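Local coordinates for enolase from the environmental genome shotgun sequencing of the Sargasso Sea (PDB 2QGY), which is of unproven function but, as a magnesium-binding member of the enolase superfamily, probably catalyses a reaction that begins with proton abstraction next to a carboxylate, at residues H24-W30 with P331-F336; Y139-W143 with Q156-F160; G162-G166 with I347-K351; S308-A313 with L360-I364. One frame throughout, in Å; residues are numbered along the deposited sequence.

Contact 1. Residues H24-W30 with P331-F336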
loop_
_atom_site.group_PDB
_atom_site.type_symbol
_atom_site.label_atom_id
_atom_site.label_comp_id
_atom_site.label_asym_id
_atom_site.label_seq_id
_atom_site.Cartn_x
_atom_site.Cartn_y
_atom_site.Cartn_z
ATOM N N HIS A 24 -7.738 24.663 -1.867
ATOM C CA HIS A 24 -8.479 25.873 -2.203
ATOM C C HIS A 24 -9.860 25.771 -1.557
ATOM O O HIS A 24 -10.221 24.703 -1.063
ATOM C CB HIS A 24 -8.516 26.037 -3.729
ATOM C CG HIS A 24 -7.161 26.326 -4.329
ATOM N ND1 HIS A 24 -6.534 27.551 -4.197
ATOM C CD2 HIS A 24 -6.318 25.554 -5.065
ATOM C CE1 HIS A 24 -5.370 27.522 -4.823
ATOM N NE2 HIS A 24 -5.214 26.319 -5.355
ATOM N N LEU A 25 -10.623 26.852 -1.512
ATOM C CA LEU A 25 -11.994 26.738 -1.007
ATOM C C LEU A 25 -12.829 26.154 -2.135
ATOM O O LEU A 25 -12.666 26.540 -3.289
ATOM C CB LEU A 25 -12.563 28.091 -0.573
ATOM C CG LEU A 25 -12.012 28.631 0.735
ATOM C CD1 LEU A 25 -12.628 30.007 0.986
ATOM C CD2 LEU A 25 -12.374 27.674 1.875
ATOM N N SER A 26 -13.697 25.197 -1.797
ATOM C CA SER A 26 -14.539 24.571 -2.809
ATOM C C SER A 26 -15.727 25.482 -3.098
ATOM O O SER A 26 -15.828 26.579 -2.549
ATOM C CB SER A 26 -14.996 23.177 -2.354
ATOM O OG SER A 26 -15.925 23.298 -1.286
ATOM N N ASP A 27 -16.624 25.054 -3.986
ATOM C CA ASP A 27 -17.777 25.904 -4.365
ATOM C C ASP A 27 -18.597 26.347 -3.125
ATOM O O ASP A 27 -18.886 25.538 -2.217
ATOM C CB ASP A 27 -18.701 25.208 -5.391
ATOM C CG ASP A 27 -17.973 24.633 -6.621
ATOM O OD1 ASP A 27 -16.763 24.944 -6.873
ATOM O OD2 ASP A 27 -18.651 23.840 -7.362
ATOM N N ASP A 28 -18.987 27.629 -3.081
ATOM C CA ASP A 28 -19.770 28.172 -1.942
ATOM C C ASP A 28 -19.046 28.027 -0.600
ATOM O O ASP A 28 -19.676 28.051 0.475
ATOM C CB ASP A 28 -21.187 27.542 -1.881
ATOM C CG ASP A 28 -21.858 27.479 -3.254
ATOM O OD1 ASP A 28 -21.992 28.542 -3.893
ATOM O OD2 ASP A 28 -22.252 26.366 -3.694
ATOM N N GLN A 29 -17.712 27.901 -0.657
ATOM C CA GLN A 29 -16.883 27.811 0.543
ATOM C C GLN A 29 -17.347 26.639 1.431
ATOM O O GLN A 29 -17.268 26.688 2.663
ATOM C CB GLN A 29 -16.843 29.159 1.304
ATOM C CG GLN A 29 -16.400 30.345 0.409
ATOM C CD GLN A 29 -17.524 30.908 -0.429
ATOM O OE1 GLN A 29 -18.632 31.103 0.065
ATOM N NE2 GLN A 29 -17.265 31.133 -1.704
ATOM N N TRP A 30 -17.836 25.581 0.782
ATOM C CA TRP A 30 -18.414 24.438 1.508
ATOM C C TRP A 30 -17.331 23.620 2.238
ATOM O O TRP A 30 -17.538 23.171 3.379
ATOM C CB TRP A 30 -19.231 23.559 0.535
ATOM C CG TRP A 30 -19.596 22.234 1.139
ATOM C CD1 TRP A 30 -19.105 21.014 0.801
ATOM C CD2 TRP A 30 -20.494 22.019 2.242
ATOM N NE1 TRP A 30 -19.676 20.036 1.604
ATOM C CE2 TRP A 30 -20.515 20.631 2.503
ATOM C CE3 TRP A 30 -21.276 22.869 3.032
ATOM C CZ2 TRP A 30 -21.293 20.062 3.533
ATOM C CZ3 TRP A 30 -22.065 22.300 4.062
ATOM C CH2 TRP A 30 -22.063 20.914 4.289
ATOM N N PRO A 331 -20.249 17.632 -5.794
ATOM C CA PRO A 331 -20.753 18.804 -6.495
ATOM C C PRO A 331 -19.907 20.049 -6.215
ATOM O O PRO A 331 -19.712 20.841 -7.132
ATOM C CB PRO A 331 -22.173 18.966 -5.952
ATOM C CG PRO A 331 -22.595 17.565 -5.620
ATOM C CD PRO A 331 -21.292 17.003 -4.962
ATOM N N ASP A 332 -19.366 20.176 -5.003
ATOM C CA ASP A 332 -18.593 21.376 -4.628
ATOM C C ASP A 332 -17.236 21.469 -5.321
ATOM O O ASP A 332 -16.587 22.505 -5.273
ATOM C CB ASP A 332 -18.455 21.533 -3.115
ATOM C CG ASP A 332 -17.861 20.292 -2.432
ATOM O OD1 ASP A 332 -18.389 19.172 -2.634
ATOM O OD2 ASP A 332 -16.890 20.456 -1.674
ATOM N N TYR A 333 -16.799 20.376 -5.934
ATOM C CA TYR A 333 -15.569 20.360 -6.721
ATOM C C TYR A 333 -15.808 20.700 -8.197
ATOM O O TYR A 333 -14.847 20.824 -9.000
ATOM C CB TYR A 333 -14.944 18.964 -6.640
ATOM C CG TYR A 333 -14.225 18.642 -5.324
ATOM C CD1 TYR A 333 -14.382 19.435 -4.175
ATOM C CD2 TYR A 333 -13.379 17.531 -5.240
ATOM C CE1 TYR A 333 -13.694 19.122 -2.967
ATOM C CE2 TYR A 333 -12.708 17.214 -4.058
ATOM C CZ TYR A 333 -12.854 18.004 -2.942
ATOM O OH TYR A 333 -12.156 17.677 -1.786
ATOM N N ILE A 334 -17.080 20.823 -8.593
ATOM C CA ILE A 334 -17.356 21.039 -10.014
ATOM C C ILE A 334 -16.867 22.407 -10.517
ATOM O O ILE A 334 -16.122 22.471 -11.488
ATOM C CB ILE A 334 -18.837 20.840 -10.367
ATOM C CG1 ILE A 334 -19.272 19.374 -10.116
ATOM C CG2 ILE A 334 -19.091 21.260 -11.811
ATOM C CD1 ILE A 334 -18.863 18.377 -11.225
ATOM N N ASN A 335 -17.281 23.495 -9.880
ATOM C CA ASN A 335 -16.858 24.799 -10.410
ATOM C C ASN A 335 -15.392 25.074 -10.115
ATOM O O ASN A 335 -14.715 25.749 -10.902
ATOM C CB ASN A 335 -17.729 25.928 -9.893
ATOM C CG ASN A 335 -19.156 25.827 -10.392
ATOM O OD1 ASN A 335 -19.416 25.442 -11.539
ATOM N ND2 ASN A 335 -20.093 26.177 -9.531
ATOM N N PHE A 336 -14.873 24.522 -9.013
ATOM C CA PHE A 336 -13.439 24.584 -8.816
ATOM C C PHE A 336 -12.691 23.989 -10.024
ATOM O O PHE A 336 -11.713 24.559 -10.518
ATOM C CB PHE A 336 -12.970 23.858 -7.558
ATOM C CG PHE A 336 -11.487 23.903 -7.409
ATOM C CD1 PHE A 336 -10.871 25.077 -6.975
ATOM C CD2 PHE A 336 -10.696 22.812 -7.766
ATOM C CE1 PHE A 336 -9.519 25.155 -6.874
ATOM C CE2 PHE A 336 -9.322 22.883 -7.672
ATOM C CZ PHE A 336 -8.723 24.060 -7.228
HETATM O O HOH W 1 -19.700 17.653 -0.679
#

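Contact 2. Residues Y139-W143 with Q156-F160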
loop_
_atom_site.group_PDB
_atom_site.type_symbol
_atom_site.label_atom_id
_atom_site.label_comp_id
_atom_site.label_asym_id
_atom_site.label_seq_id
_atom_site.Cartn_x
_atom_site.Cartn_y
_atom_site.Cartn_z
ATOM N N TYR A 139 -24.469 10.068 -8.246
ATOM C CA TYR A 139 -24.998 10.506 -6.978
ATOM C C TYR A 139 -23.983 11.506 -6.411
ATOM O O TYR A 139 -22.819 11.528 -6.832
ATOM C CB TYR A 139 -25.206 9.314 -6.016
ATOM C CG TYR A 139 -23.907 8.755 -5.444
ATOM C CD1 TYR A 139 -23.387 9.242 -4.242
ATOM C CD2 TYR A 139 -23.188 7.763 -6.127
ATOM C CE1 TYR A 139 -22.148 8.751 -3.717
ATOM C CE2 TYR A 139 -21.981 7.258 -5.623
ATOM C CZ TYR A 139 -21.462 7.764 -4.429
ATOM O OH TYR A 139 -20.293 7.254 -3.923
ATOM N N ALA A 140 -24.438 12.326 -5.476
ATOM C CA ALA A 140 -23.628 13.380 -4.899
ATOM C C ALA A 140 -23.258 13.083 -3.476
ATOM O O ALA A 140 -24.115 12.715 -2.641
ATOM C CB ALA A 140 -24.363 14.714 -4.979
ATOM N N THR A 141 -21.977 13.277 -3.173
ATOM C CA THR A 141 -21.479 13.083 -1.824
ATOM C C THR A 141 -21.444 14.404 -1.083
ATOM O O THR A 141 -20.948 15.397 -1.599
ATOM C CB THR A 141 -20.079 12.442 -1.840
ATOM O OG1 THR A 141 -20.196 11.117 -2.349
ATOM C CG2 THR A 141 -19.469 12.387 -0.460
ATOM N N CYS A 142 -22.025 14.402 0.118
ATOM C CA CYS A 142 -22.074 15.592 0.982
ATOM C C CYS A 142 -21.077 15.432 2.123
ATOM O O CYS A 142 -21.347 14.746 3.114
ATOM C CB CYS A 142 -23.457 15.748 1.604
ATOM S SG CYS A 142 -23.590 17.343 2.375
ATOM N N TRP A 143 -19.910 16.039 1.974
ATOM C CA TRP A 143 -18.877 15.919 2.964
ATOM C C TRP A 143 -18.053 17.194 3.021
ATOM O O TRP A 143 -17.753 17.785 1.984
ATOM C CB TRP A 143 -17.951 14.748 2.583
ATOM C CG TRP A 143 -16.892 14.491 3.608
ATOM C CD1 TRP A 143 -16.981 13.661 4.708
ATOM C CD2 TRP A 143 -15.592 15.073 3.651
ATOM N NE1 TRP A 143 -15.812 13.707 5.429
ATOM C CE2 TRP A 143 -14.934 14.550 4.788
ATOM C CE3 TRP A 143 -14.894 15.964 2.808
ATOM C CZ2 TRP A 143 -13.621 14.911 5.126
ATOM C CZ3 TRP A 143 -13.599 16.325 3.155
ATOM C CH2 TRP A 143 -12.976 15.794 4.293
ATOM N N GLN A 156 -27.111 22.305 3.002
ATOM C CA GLN A 156 -26.362 21.785 1.852
ATOM C C GLN A 156 -27.101 20.617 1.214
ATOM O O GLN A 156 -27.074 20.453 -0.000
ATOM C CB GLN A 156 -24.954 21.349 2.264
ATOM C CG GLN A 156 -24.007 20.987 1.084
ATOM C CD GLN A 156 -23.525 22.180 0.272
ATOM O OE1 GLN A 156 -24.078 23.275 0.354
ATOM N NE2 GLN A 156 -22.477 21.969 -0.520
ATOM N N ILE A 157 -27.744 19.798 2.039
ATOM C CA ILE A 157 -28.528 18.667 1.522
ATOM C C ILE A 157 -29.790 19.160 0.782
ATOM O O ILE A 157 -30.173 18.573 -0.210
ATOM C CB ILE A 157 -28.798 17.594 2.636
ATOM C CG1 ILE A 157 -27.498 16.843 2.951
ATOM C CG2 ILE A 157 -29.856 16.578 2.200
ATOM C CD1 ILE A 157 -27.337 16.486 4.389
ATOM N N GLU A 158 -30.413 20.250 1.243
ATOM C CA GLU A 158 -31.492 20.905 0.473
ATOM C C GLU A 158 -31.041 21.354 -0.921
ATOM O O GLU A 158 -31.783 21.219 -1.903
ATOM C CB GLU A 158 -32.008 22.136 1.204
ATOM C CG GLU A 158 -33.056 21.896 2.245
ATOM C CD GLU A 158 -33.322 23.152 3.036
ATOM O OE1 GLU A 158 -33.301 24.251 2.409
ATOM O OE2 GLU A 158 -33.526 23.038 4.274
ATOM N N LYS A 159 -29.836 21.917 -0.979
ATOM C CA LYS A 159 -29.241 22.404 -2.217
ATOM C C LYS A 159 -29.085 21.242 -3.195
ATOM O O LYS A 159 -29.575 21.298 -4.308
ATOM C CB LYS A 159 -27.896 23.070 -1.911
ATOM C CG LYS A 159 -27.198 23.703 -3.107
ATOM C CD LYS A 159 -25.735 24.083 -2.789
ATOM C CE LYS A 159 -25.621 25.346 -1.918
ATOM N NZ LYS A 159 -24.207 25.649 -1.462
ATOM N N PHE A 160 -28.392 20.188 -2.763
ATOM C CA PHE A 160 -28.259 18.962 -3.547
ATOM C C PHE A 160 -29.626 18.390 -4.003
ATOM O O PHE A 160 -29.796 17.986 -5.149
ATOM C CB PHE A 160 -27.499 17.900 -2.722
ATOM C CG PHE A 160 -26.000 18.186 -2.535
ATOM C CD1 PHE A 160 -25.437 19.425 -2.851
ATOM C CD2 PHE A 160 -25.155 17.184 -2.055
ATOM C CE1 PHE A 160 -24.083 19.681 -2.665
ATOM C CE2 PHE A 160 -23.786 17.426 -1.866
ATOM C CZ PHE A 160 -23.242 18.675 -2.185
#

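Contact 3. Residues G162-G166 with I347-K351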
loop_
_atom_site.group_PDB
_atom_site.type_symbol
_atom_site.label_atom_id
_atom_site.label_comp_id
_atom_site.label_asym_id
_atom_site.label_seq_id
_atom_site.Cartn_x
_atom_site.Cartn_y
_atom_site.Cartn_z
ATOM N N GLY A 162 -32.436 19.947 -4.549
ATOM C CA GLY A 162 -32.824 20.829 -5.655
ATOM C C GLY A 162 -32.210 20.484 -6.995
ATOM O O GLY A 162 -32.795 20.760 -8.046
ATOM N N LYS A 163 -31.040 19.836 -6.961
ATOM C CA LYS A 163 -30.276 19.591 -8.174
ATOM C C LYS A 163 -30.670 18.296 -8.873
ATOM O O LYS A 163 -30.245 18.045 -9.985
ATOM C CB LYS A 163 -28.771 19.607 -7.870
ATOM C CG LYS A 163 -28.244 20.920 -7.290
ATOM C CD LYS A 163 -28.339 22.085 -8.277
ATOM C CE LYS A 163 -27.637 21.792 -9.600
ATOM N NZ LYS A 163 -28.419 22.318 -10.769
ATOM N N LYS A 164 -31.490 17.485 -8.216
ATOM C CA LYS A 164 -32.042 16.273 -8.830
ATOM C C LYS A 164 -30.982 15.242 -9.247
ATOM O O LYS A 164 -31.119 14.597 -10.294
ATOM C CB LYS A 164 -32.956 16.632 -10.020
ATOM C CG LYS A 164 -34.159 17.518 -9.640
ATOM C CD LYS A 164 -34.864 18.105 -10.887
ATOM C CE LYS A 164 -35.542 17.044 -11.748
ATOM N NZ LYS A 164 -36.173 15.993 -10.904
ATOM N N TYR A 165 -29.936 15.094 -8.421
ATOM C CA TYR A 165 -28.952 14.005 -8.587
ATOM C C TYR A 165 -29.601 12.630 -8.448
ATOM O O TYR A 165 -30.733 12.517 -7.987
ATOM C CB TYR A 165 -27.846 14.118 -7.543
ATOM C CG TYR A 165 -27.130 15.439 -7.526
ATOM C CD1 TYR A 165 -26.455 15.899 -8.642
ATOM C CD2 TYR A 165 -27.123 16.224 -6.382
ATOM C CE1 TYR A 165 -25.793 17.121 -8.627
ATOM C CE2 TYR A 165 -26.453 17.436 -6.347
ATOM C CZ TYR A 165 -25.788 17.870 -7.467
ATOM O OH TYR A 165 -25.137 19.073 -7.450
ATOM N N GLY A 166 -28.874 11.582 -8.825
ATOM C CA GLY A 166 -29.403 10.221 -8.730
ATOM C C GLY A 166 -29.462 9.694 -7.315
ATOM O O GLY A 166 -29.993 8.605 -7.083
ATOM N N ILE A 347 -23.509 17.474 -16.200
ATOM C CA ILE A 347 -24.402 16.817 -15.242
ATOM C C ILE A 347 -25.776 17.392 -15.550
ATOM O O ILE A 347 -25.964 18.615 -15.494
ATOM C CB ILE A 347 -24.023 17.121 -13.768
ATOM C CG1 ILE A 347 -22.544 16.740 -13.459
ATOM C CG2 ILE A 347 -25.098 16.536 -12.775
ATOM C CD1 ILE A 347 -22.151 15.308 -13.578
ATOM N N ILE A 348 -26.706 16.518 -15.945
ATOM C CA ILE A 348 -28.102 16.924 -16.191
ATOM C C ILE A 348 -29.024 16.092 -15.289
ATOM O O ILE A 348 -29.224 14.904 -15.525
ATOM C CB ILE A 348 -28.490 16.778 -17.693
ATOM C CG1 ILE A 348 -27.512 17.567 -18.590
ATOM C CG2 ILE A 348 -29.928 17.274 -17.926
ATOM C CD1 ILE A 348 -27.636 17.254 -20.067
ATOM N N ASP A 349 -29.571 16.719 -14.254
ATOM C CA ASP A 349 -30.306 16.009 -13.218
ATOM C C ASP A 349 -29.467 14.839 -12.687
ATOM O O ASP A 349 -28.375 15.053 -12.154
ATOM C CB ASP A 349 -31.651 15.489 -13.738
ATOM C CG ASP A 349 -32.599 16.604 -14.141
ATOM O OD1 ASP A 349 -32.420 17.759 -13.679
ATOM O OD2 ASP A 349 -33.537 16.298 -14.915
ATOM N N ASN A 350 -29.962 13.621 -12.894
ATOM C CA ASN A 350 -29.385 12.425 -12.279
ATOM C C ASN A 350 -28.296 11.708 -13.063
ATOM O O ASN A 350 -27.885 10.628 -12.659
ATOM C CB ASN A 350 -30.485 11.418 -11.902
ATOM C CG ASN A 350 -31.243 10.871 -13.121
ATOM O OD1 ASN A 350 -31.542 11.595 -14.066
ATOM N ND2 ASN A 350 -31.567 9.578 -13.082
ATOM N N LYS A 351 -27.862 12.279 -14.186
ATOM C CA LYS A 351 -26.971 11.587 -15.117
ATOM C C LYS A 351 -25.894 12.523 -15.635
ATOM O O LYS A 351 -26.173 13.667 -15.956
ATOM C CB LYS A 351 -27.770 11.024 -16.297
ATOM C CG LYS A 351 -28.792 9.956 -15.876
ATOM C CD LYS A 351 -29.324 9.180 -17.060
ATOM C CE LYS A 351 -30.428 8.216 -16.595
ATOM N NZ LYS A 351 -30.762 7.156 -17.604
HETATM O O HOH W 2 -27.965 17.807 -11.454
#

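Contact 4. Residues S308-A313 with L360-I364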
loop_
_atom_site.group_PDB
_atom_site.type_symbol
_atom_site.label_atom_id
_atom_site.label_comp_id
_atom_site.label_asym_id
_atom_site.label_seq_id
_atom_site.Cartn_x
_atom_site.Cartn_y
_atom_site.Cartn_z
ATOM N N SER A 308 -12.226 16.721 -13.038
ATOM C CA SER A 308 -11.706 16.821 -14.387
ATOM C C SER A 308 -11.264 15.441 -14.884
ATOM O O SER A 308 -12.110 14.653 -15.330
ATOM C CB SER A 308 -10.587 17.894 -14.472
ATOM O OG SER A 308 -9.402 17.582 -13.720
ATOM N N VAL A 309 -9.979 15.127 -14.770
ATOM C CA VAL A 309 -9.400 13.905 -15.394
ATOM C C VAL A 309 -9.960 12.612 -14.758
ATOM O O VAL A 309 -10.487 11.738 -15.458
ATOM C CB VAL A 309 -7.834 13.915 -15.351
ATOM C CG1 VAL A 309 -7.275 12.695 -16.012
ATOM C CG2 VAL A 309 -7.278 15.173 -16.060
ATOM N N SER A 310 -9.877 12.509 -13.441
ATOM C CA SER A 310 -10.466 11.348 -12.728
ATOM C C SER A 310 -11.953 11.170 -13.023
ATOM O O SER A 310 -12.398 10.044 -13.312
ATOM C CB SER A 310 -10.279 11.481 -11.229
ATOM O OG SER A 310 -8.918 11.407 -10.878
ATOM N N ALA A 311 -12.728 12.248 -12.950
ATOM C CA ALA A 311 -14.172 12.110 -13.228
ATOM C C ALA A 311 -14.416 11.603 -14.650
ATOM O O ALA A 311 -15.284 10.750 -14.868
ATOM C CB ALA A 311 -14.967 13.427 -12.936
ATOM N N SER A 312 -13.673 12.116 -15.631
ATOM C CA SER A 312 -13.870 11.657 -17.008
ATOM C C SER A 312 -13.550 10.185 -17.184
ATOM O O SER A 312 -14.299 9.460 -17.836
ATOM C CB SER A 312 -13.041 12.483 -17.987
ATOM O OG SER A 312 -13.342 12.064 -19.309
ATOM N N ALA A 313 -12.435 9.731 -16.606
ATOM C CA ALA A 313 -12.087 8.300 -16.648
ATOM C C ALA A 313 -13.205 7.469 -16.009
ATOM O O ALA A 313 -13.629 6.430 -16.560
ATOM C CB ALA A 313 -10.770 8.071 -15.910
ATOM N N LEU A 360 -10.162 10.917 -23.196
ATOM C CA LEU A 360 -10.937 11.443 -22.077
ATOM C C LEU A 360 -11.525 12.813 -22.347
ATOM O O LEU A 360 -12.214 13.386 -21.492
ATOM C CB LEU A 360 -10.037 11.577 -20.836
ATOM C CG LEU A 360 -9.360 10.298 -20.365
ATOM C CD1 LEU A 360 -8.272 10.692 -19.317
ATOM C CD2 LEU A 360 -10.423 9.370 -19.766
ATOM N N GLY A 361 -11.206 13.382 -23.503
ATOM C CA GLY A 361 -11.821 14.661 -23.871
ATOM C C GLY A 361 -11.354 15.826 -23.013
ATOM O O GLY A 361 -12.071 16.821 -22.873
ATOM N N ILE A 362 -10.151 15.725 -22.459
ATOM C CA ILE A 362 -9.643 16.741 -21.523
ATOM C C ILE A 362 -9.151 17.990 -22.281
ATOM O O ILE A 362 -8.337 17.899 -23.206
ATOM C CB ILE A 362 -8.554 16.163 -20.581
ATOM C CG1 ILE A 362 -9.155 15.039 -19.715
ATOM C CG2 ILE A 362 -7.884 17.260 -19.738
ATOM C CD1 ILE A 362 -10.228 15.486 -18.775
ATOM N N VAL A 363 -9.652 19.136 -21.854
ATOM C CA VAL A 363 -9.182 20.429 -22.316
ATOM C C VAL A 363 -8.823 21.215 -21.071
ATOM O O VAL A 363 -9.707 21.668 -20.351
ATOM C CB VAL A 363 -10.294 21.180 -23.103
ATOM C CG1 VAL A 363 -9.830 22.598 -23.523
ATOM C CG2 VAL A 363 -10.731 20.392 -24.350
ATOM N N ILE A 364 -7.529 21.357 -20.804
ATOM C CA ILE A 364 -7.072 22.032 -19.577
ATOM C C ILE A 364 -6.229 23.252 -19.929
ATOM O O ILE A 364 -5.376 23.188 -20.817
ATOM C CB ILE A 364 -6.303 21.062 -18.643
ATOM C CG1 ILE A 364 -7.296 20.231 -17.806
ATOM C CG2 ILE A 364 -5.377 21.786 -17.667
ATOM C CD1 ILE A 364 -6.581 19.106 -17.074
#

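Contact 1. Residues H24-W30 with P331-F336
His24 lays its CB against the ring of Phe336, 3.4 Å from CE1; the two aromatic planes are tilted by 29° and slid so far apart that they barely overlap, while NE2 of His24 is hydrogen-bonded to the backbone of Leu372. Ser26 turns its hydroxyl toward the carboxylate of Asp332, OG to OD2 3.0 Å, and the same OG accepts from the amide of Ser31. Asp27 N bonds almost straight to Asp332 O at 2.9 Å, although the place of that oxygen is less sure. With CG beside its own backbone N (chi1 -51°), the Asp27 carboxylate faces two further amides: OD2 takes that of Asn335 on its syn lone pair at 2.9 Å, and OD1 receives a weak bond from that of Phe336. Trp30 brings CD1 to 3.4 Å from Asp332 OD2, which lies at the edge of the indole, the ring and carboxylate planes almost perpendicular. Water 1 accepts a weak bond from Trp30 NE1, whose stronger partner is Trp143 O, and lies 2.8 Å from Asp332 OD1, probably donating to it. The two amides probably stabilise the charge of Asp27, while nearby carbonyls would work against it.

Contact 2. Residues Y139-W143 with Q156-F160
Cys142 holds SG anti to its backbone N (chi1 -169°), and Phe160 sets its ring beside its own N (chi1 -71°); together these rotations bring sulfur and ring into the same layer between a barrel strand and its helix. The layer belongs to the beta-alpha-beta unit made by strand 135-141, helix 150-162 and strand 168-170, part of the TIM-barrel domain of the enolase superfamily. Ala140 and Cys142 both direct their side chains at the helix, whereas Thr141 between them faces the other way, about 7 Å from the bound magnesium ion by its side chain, with OG1 bonded to Glu328.

The Phe160 ring leads with one side. Its CD2 rests 3.9 Å from Ala140 CB, and CE2 reaches the backbone of Cys142, 3.8 Å from CA. Thr141 O lies near the ring plane, at the edge, 3.5 Å from CE2. Cys142 SG stands obliquely to the ring, 5.0 Å from its centroid and 38° off the normal, a sulfur-aromatic contact at a slant. One turn back along the helix, Gln156 bends at its second torsion, so that its aliphatic part faces the strand while OE1 accepts a bond from Lys159 NZ at 3.0 Å; that lysine also forms a salt bridge with Asp28. Ile157 extends the apolar layer toward helix 177-191, where it touches Phe183 and Val187. Cys142 SG touches two helix residues, 3.9 Å from Gln156 CG and 4.0 Å from Ile157 CG1, in directions about a right angle apart.

Contact 3. Residues G162-G166 with I347-K351
A type II' beta turn from Ile348 to Lys351, joining strands 345-348 and 351-354, meets the loop that leads from helix 150-162 into barrel strand 168-170. Lys164 is the first residue beyond that helix to leave helical geometry, with a positive phi of 62°. Its carbonyl O lies against the Asp349-Asn350 peptide, 2.9 Å from Asp349 C, without hydrogen-bonding to Asn350 N. Its side chain runs alongside that of Asp349, both pointing the same way, and touches through methylenes: Lys164 CD and CE each lie 3.7 Å from Asp349 OD1, whereas NZ stays 4.8 Å from OD2, too far for a salt bridge. Asn350 contributes its CB, 3.5 Å from Gly166 N, while its amide group turns from Gly166 and its backbone is hydrogen-bonded to Ile138. Ile347 CG2 approaches the edge of the Tyr165 ring, 4.2 Å from CE1, and Lys163 CB lies above one face of that ring, toward the rim. Water 2 donates to Lys163 O at 2.7 Å and to Asp349 O at 2.9 Å. This surface contact therefore rests on a water bridge between carbonyls and on van der Waals contact, one apolar pair among it, with the Lys164 and Asp349 charges probably adding only a modest, solvent-weakened attraction.

Contact 4. Residues S308-A313 with L360-I364
Val309 crosses both Leu360 and Ile362 at about a right angle, and its two methyls divide the work. CG1, anti to the backbone N (chi1 -179°), meets Leu360 CD1 at 4.0 Å; CG2 goes the other way, to Ile362 CD1 at the same distance and to the CD1 of Ile364. Three side chains of segment 360-364 thereby converge on one valine in the first turn of helix 309-320, in the barrel domain, while the segment itself runs in the long connection between strand 351-354 and helix 366-371.

Leu360 and Ile362 approach that helix from the same irregular connection, both pointing at it with Gly361 between them at positive phi. The branches of Leu360 part over the helix surface: CD1 serves Val309, and CD2 presses on the backbone one turn later, 3.7 Å from Ala313 CA. Ile362 sends CD1 to the helix start, where it lies 3.8 Å from Val309 CA and close to Ser308 O. Ile362 and Ile364 also touch Trp50 of strand 48-53, so the N-terminal sheet shares this apolar layer.

Within these side chains sits one polar link. Ser312 extends OG anti to its backbone N (chi1 -176°) and donates to Leu360 O at 2.8 Å, in the carbonyl plane and on a lone pair, with a C=O...donor angle of 123°. The amide of Leu360 in turn is bonded to Asp114. A buried hydroxyl and a backbone carbonyl thus satisfy each other, which probably helps set the segment's position on the helix.

Contacts 1, 2 and 3 form a connected group: the centres of contacts 2 and 3 are about 11 Å apart and those of contacts 1 and 2 about 12 Å. Trp30, Pro331 and Tyr165 carry touches between them, a salt bridge from Asp28 to Lys159 joins contacts 1 and 2, and contacts 2 and 3 both reach the barrel sheet. Contact 4 stands apart, its centre about 18, 22 and 20 Å from those of contacts 1, 2 and 3. Along the chain, contact 1 opens first and spans contact 2, while contacts 1, 3 and 4 cross one another. Contact 1 ties the N-terminal domain to the barrel, contact 2 lies within one beta-alpha-beta unit, and contacts 3 and 4 bring late segments back onto earlier barrel elements.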